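Local coordinates for leucine-rich repeat protein (Bacteroides thetaiotaomicron, PDB 4ECN) that is of unknown function but is an extracellular leucine-rich repeat protein that probably binds other proteins, at residues L80-Y90 / G103-V114. Residues are numbered along the deposited sequence; the frame is centred on the assembly and turned at random.
Sequences LLAGTYKIVGY and GPAGDDNELTVV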
loop_
_atom_site.group_PDB
_atom_site.type_symbol
_atom_site.label_atom_id
_atom_site.label_comp_id
_atom_site.label_asym_id
_atom_site.label_seq_id
_atom_site.Cartn_x
_atom_site.Cartn_y
_atom_site.Cartn_z
ATOM N N LEU A 80 -48.711 5.719 29.722
ATOM C CA LEU A 80 -47.388 5.266 30.131
ATOM C C LEU A 80 -46.608 6.403 30.704
ATOM O O LEU A 80 -46.929 7.550 30.413
ATOM C CB LEU A 80 -46.617 4.662 28.943
ATOM C CG LEU A 80 -47.106 3.337 28.379
ATOM C CD1 LEU A 80 -46.514 3.093 27.012
ATOM C CD2 LEU A 80 -46.789 2.193 29.309
ATOM N N LEU A 81 -45.569 6.113 31.490
ATOM C CA LEU A 81 -44.743 7.174 32.036
ATOM C C LEU A 81 -43.764 7.624 30.958
ATOM O O LEU A 81 -43.194 6.792 30.250
ATOM C CB LEU A 81 -44.031 6.735 33.319
ATOM C CG LEU A 81 -43.535 7.892 34.206
ATOM C CD1 LEU A 81 -43.967 7.706 35.661
ATOM C CD2 LEU A 81 -42.018 8.166 34.012
ATOM N N ALA A 82 -43.613 8.949 30.813
ATOM C CA ALA A 82 -42.769 9.583 29.797
ATOM C C ALA A 82 -41.332 9.045 29.824
ATOM O O ALA A 82 -40.664 9.095 30.860
ATOM C CB ALA A 82 -42.761 11.092 29.992
ATOM N N GLY A 83 -40.899 8.519 28.680
ATOM C CA GLY A 83 -39.571 7.947 28.478
ATOM C C GLY A 83 -39.480 7.055 27.253
ATOM O O GLY A 83 -40.482 6.826 26.574
ATOM N N THR A 84 -38.275 6.545 26.959
ATOM C CA THR A 84 -38.076 5.679 25.794
ATOM C C THR A 84 -38.399 4.228 26.173
ATOM O O THR A 84 -38.043 3.765 27.258
ATOM C CB THR A 84 -36.659 5.808 25.215
ATOM O OG1 THR A 84 -36.233 7.174 25.261
ATOM C CG2 THR A 84 -36.566 5.279 23.780
ATOM N N TYR A 85 -39.115 3.543 25.269
ATOM C CA TYR A 85 -39.562 2.151 25.344
ATOM C C TYR A 85 -39.135 1.395 24.098
ATOM O O TYR A 85 -39.124 1.966 22.997
ATOM C CB TYR A 85 -41.090 2.080 25.484
ATOM C CG TYR A 85 -41.664 2.618 26.773
ATOM C CD1 TYR A 85 -41.754 3.988 26.998
ATOM C CD2 TYR A 85 -42.272 1.771 27.691
ATOM C CE1 TYR A 85 -42.319 4.495 28.167
ATOM C CE2 TYR A 85 -42.869 2.267 28.850
ATOM C CZ TYR A 85 -42.895 3.632 29.083
ATOM O OH TYR A 85 -43.477 4.130 30.224
ATOM N N LYS A 86 -38.810 0.107 24.254
ATOM C CA LYS A 86 -38.450 -0.728 23.120
ATOM C C LYS A 86 -39.479 -1.838 23.017
ATOM O O LYS A 86 -39.664 -2.573 23.987
ATOM C CB LYS A 86 -37.010 -1.274 23.240
ATOM C CG LYS A 86 -36.520 -2.001 21.971
ATOM C CD LYS A 86 -35.286 -2.900 22.172
ATOM C CE LYS A 86 -35.566 -4.164 22.961
ATOM N NZ LYS A 86 -34.354 -5.013 23.086
ATOM N N ILE A 87 -40.197 -1.909 21.871
ATOM C CA ILE A 87 -41.181 -2.957 21.560
ATOM C C ILE A 87 -40.400 -4.242 21.277
ATOM O O ILE A 87 -39.451 -4.209 20.477
ATOM C CB ILE A 87 -42.119 -2.577 20.369
ATOM C CG1 ILE A 87 -42.751 -1.184 20.518
ATOM C CG2 ILE A 87 -43.186 -3.661 20.115
ATOM C CD1 ILE A 87 -43.269 -0.591 19.157
ATOM N N VAL A 88 -40.770 -5.353 21.947
ATOM C CA VAL A 88 -40.106 -6.649 21.751
ATOM C C VAL A 88 -40.868 -7.413 20.651
ATOM O O VAL A 88 -40.259 -8.003 19.750
ATOM C CB VAL A 88 -39.986 -7.474 23.060
ATOM C CG1 VAL A 88 -39.044 -8.662 22.866
ATOM C CG2 VAL A 88 -39.490 -6.609 24.207
ATOM N N GLY A 89 -42.195 -7.346 20.739
ATOM C CA GLY A 89 -43.123 -7.968 19.809
ATOM C C GLY A 89 -44.548 -7.730 20.244
ATOM O O GLY A 89 -44.787 -7.069 21.259
ATOM N N TYR A 90 -45.502 -8.262 19.475
ATOM C CA TYR A 90 -46.917 -8.089 19.770
ATOM C C TYR A 90 -47.741 -9.279 19.288
ATOM O O TYR A 90 -47.346 -9.986 18.359
ATOM C CB TYR A 90 -47.459 -6.787 19.136
ATOM C CG TYR A 90 -47.395 -6.726 17.621
ATOM C CD1 TYR A 90 -48.438 -7.217 16.835
ATOM C CD2 TYR A 90 -46.327 -6.108 16.974
ATOM C CE1 TYR A 90 -48.387 -7.149 15.442
ATOM C CE2 TYR A 90 -46.262 -6.044 15.583
ATOM C CZ TYR A 90 -47.299 -6.555 14.822
ATOM O OH TYR A 90 -47.236 -6.471 13.454
ATOM N N GLY A 103 -46.440 -11.162 16.071
ATOM C CA GLY A 103 -45.753 -10.076 15.385
ATOM C C GLY A 103 -44.376 -9.698 15.886
ATOM O O GLY A 103 -44.180 -9.481 17.083
ATOM N N PRO A 104 -43.400 -9.560 14.961
ATOM C CA PRO A 104 -42.058 -9.128 15.378
ATOM C C PRO A 104 -41.957 -7.599 15.387
ATOM O O PRO A 104 -42.602 -6.920 14.581
ATOM C CB PRO A 104 -41.150 -9.760 14.330
ATOM C CG PRO A 104 -42.035 -9.935 13.104
ATOM C CD PRO A 104 -43.471 -9.766 13.497
ATOM N N ALA A 105 -41.142 -7.066 16.301
ATOM C CA ALA A 105 -40.953 -5.629 16.495
ATOM C C ALA A 105 -40.363 -4.918 15.268
ATOM O O ALA A 105 -40.850 -3.847 14.897
ATOM C CB ALA A 105 -40.045 -5.394 17.682
ATOM N N GLY A 106 -39.318 -5.491 14.684
ATOM C CA GLY A 106 -38.632 -4.903 13.543
ATOM C C GLY A 106 -37.459 -4.055 13.985
ATOM O O GLY A 106 -36.989 -4.185 15.123
ATOM N N ASP A 107 -36.977 -3.181 13.078
ATOM C CA ASP A 107 -35.842 -2.275 13.319
ATOM C C ASP A 107 -36.352 -0.884 13.780
ATOM O O ASP A 107 -35.557 0.007 14.097
ATOM C CB ASP A 107 -34.957 -2.162 12.065
ATOM C CG ASP A 107 -34.373 -3.496 11.622
ATOM O OD1 ASP A 107 -35.133 -4.323 11.065
ATOM O OD2 ASP A 107 -33.154 -3.709 11.824
ATOM N N ASP A 108 -37.688 -0.731 13.836
ATOM C CA ASP A 108 -38.437 0.423 14.350
ATOM C C ASP A 108 -38.959 0.045 15.757
ATOM O O ASP A 108 -40.109 0.324 16.107
ATOM C CB ASP A 108 -39.578 0.800 13.362
ATOM C CG ASP A 108 -40.555 -0.337 13.025
ATOM O OD1 ASP A 108 -40.117 -1.334 12.375
ATOM O OD2 ASP A 108 -41.766 -0.210 13.367
ATOM N N ASN A 109 -38.108 -0.657 16.531
ATOM C CA ASN A 109 -38.431 -1.226 17.837
ATOM C C ASN A 109 -38.662 -0.160 18.926
ATOM O O ASN A 109 -39.427 -0.433 19.846
ATOM C CB ASN A 109 -37.327 -2.200 18.299
ATOM C CG ASN A 109 -35.889 -1.718 18.208
ATOM O OD1 ASN A 109 -35.577 -0.611 17.728
ATOM N ND2 ASN A 109 -34.973 -2.577 18.641
ATOM N N GLU A 110 -38.064 1.038 18.813
ATOM C CA GLU A 110 -38.202 2.070 19.845
ATOM C C GLU A 110 -39.353 3.072 19.586
ATOM O O GLU A 110 -39.695 3.384 18.440
ATOM C CB GLU A 110 -36.892 2.858 20.011
ATOM C CG GLU A 110 -35.849 2.116 20.838
ATOM C CD GLU A 110 -34.538 2.841 21.091
ATOM O OE1 GLU A 110 -33.725 2.944 20.144
ATOM O OE2 GLU A 110 -34.291 3.234 22.256
ATOM N N LEU A 111 -39.944 3.555 20.703
ATOM C CA LEU A 111 -40.985 4.580 20.779
ATOM C C LEU A 111 -40.782 5.385 22.081
ATOM O O LEU A 111 -40.482 4.806 23.126
ATOM C CB LEU A 111 -42.434 4.013 20.659
ATOM C CG LEU A 111 -43.054 3.078 21.721
ATOM C CD1 LEU A 111 -43.580 3.855 22.925
ATOM C CD2 LEU A 111 -44.277 2.398 21.156
ATOM N N THR A 112 -40.939 6.711 22.015
ATOM C CA THR A 112 -40.741 7.557 23.191
ATOM C C THR A 112 -42.051 8.256 23.547
ATOM O O THR A 112 -42.601 8.979 22.723
ATOM C CB THR A 112 -39.600 8.563 22.943
ATOM O OG1 THR A 112 -38.464 7.877 22.388
ATOM C CG2 THR A 112 -39.197 9.309 24.194
ATOM N N VAL A 113 -42.550 8.007 24.774
ATOM C CA VAL A 113 -43.751 8.618 25.348
ATOM C C VAL A 113 -43.357 10.008 25.826
ATOM O O VAL A 113 -42.251 10.171 26.344
ATOM C CB VAL A 113 -44.360 7.749 26.476
ATOM C CG1 VAL A 113 -45.674 8.327 26.980
ATOM C CG2 VAL A 113 -44.570 6.316 26.016
ATOM N N VAL A 114 -44.215 11.018 25.604
ATOM C CA VAL A 114 -43.922 12.410 25.987
ATOM C C VAL A 114 -44.955 12.886 27.015
ATOM O O VAL A 114 -46.140 12.558 26.901
ATOM C CB VAL A 114 -43.877 13.343 24.752
ATOM C CG1 VAL A 114 -43.687 14.803 25.154
ATOM C CG2 VAL A 114 -42.787 12.905 23.775
#
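Tyr85 and Leu111 form a hydrogen-bonded pair in an antiparallel beta ladder, part of the mixed sheet of a DUF4458 domain, a family placed in the transthyretin clan. Strand 83-93 pairs first with strand 99-104 as a beta hairpin; the chain then loops out after Ala105 and returns as strand 110-113 along the earlier half of the same strand. Backbone bonds hold both stretches. Tyr85 N gives to Leu111 O at 2.8 Å and Leu111 N returns to Tyr85 O, while Ile87 N reaches Asn109 O at 2.6 Å. At the hairpin end, Tyr90 and Gly103 exchange a second reciprocal pair.

The apolar face carries Tyr85, Leu111 and Val113, with Ile87 alongside. Val113 CG2 lies 3.6 Å from Tyr85 CE1, and Leu80 CD1 covers one face of that ring toward its rim. Leu111 has CG between its backbone N and carbonyl carbon (chi1 65°), and its two branches divide the work: CD1 meets Tyr85 CB, and CD2 meets Ile87 CD1 at 3.7 Å, the two side chains crossing near a right angle. Phe15 of strand 10-18 and Leu119 of strand 118-124 also pack on Leu111. Tyr85 OH bonds in plane to a lone pair of Leu81 O at 2.7 Å, tying the ring to the end of the preceding strand, 73-81. A valine in place of this tyrosine would probably leave Leu81 O without this donor and open a gap between Leu80 and Val113.

The other face carries Thr84, Lys86, Glu110 and Thr112, and there Thr84 CG2 touches both Glu110 OE2 and Thr112 OG1. At the edge of the loop, Lys86 CG and CD pack against Asn109 ND2. Gly103 CA makes a CH-pi contact with the Tyr90 ring, 3.9 Å from its centroid and 11° off the normal.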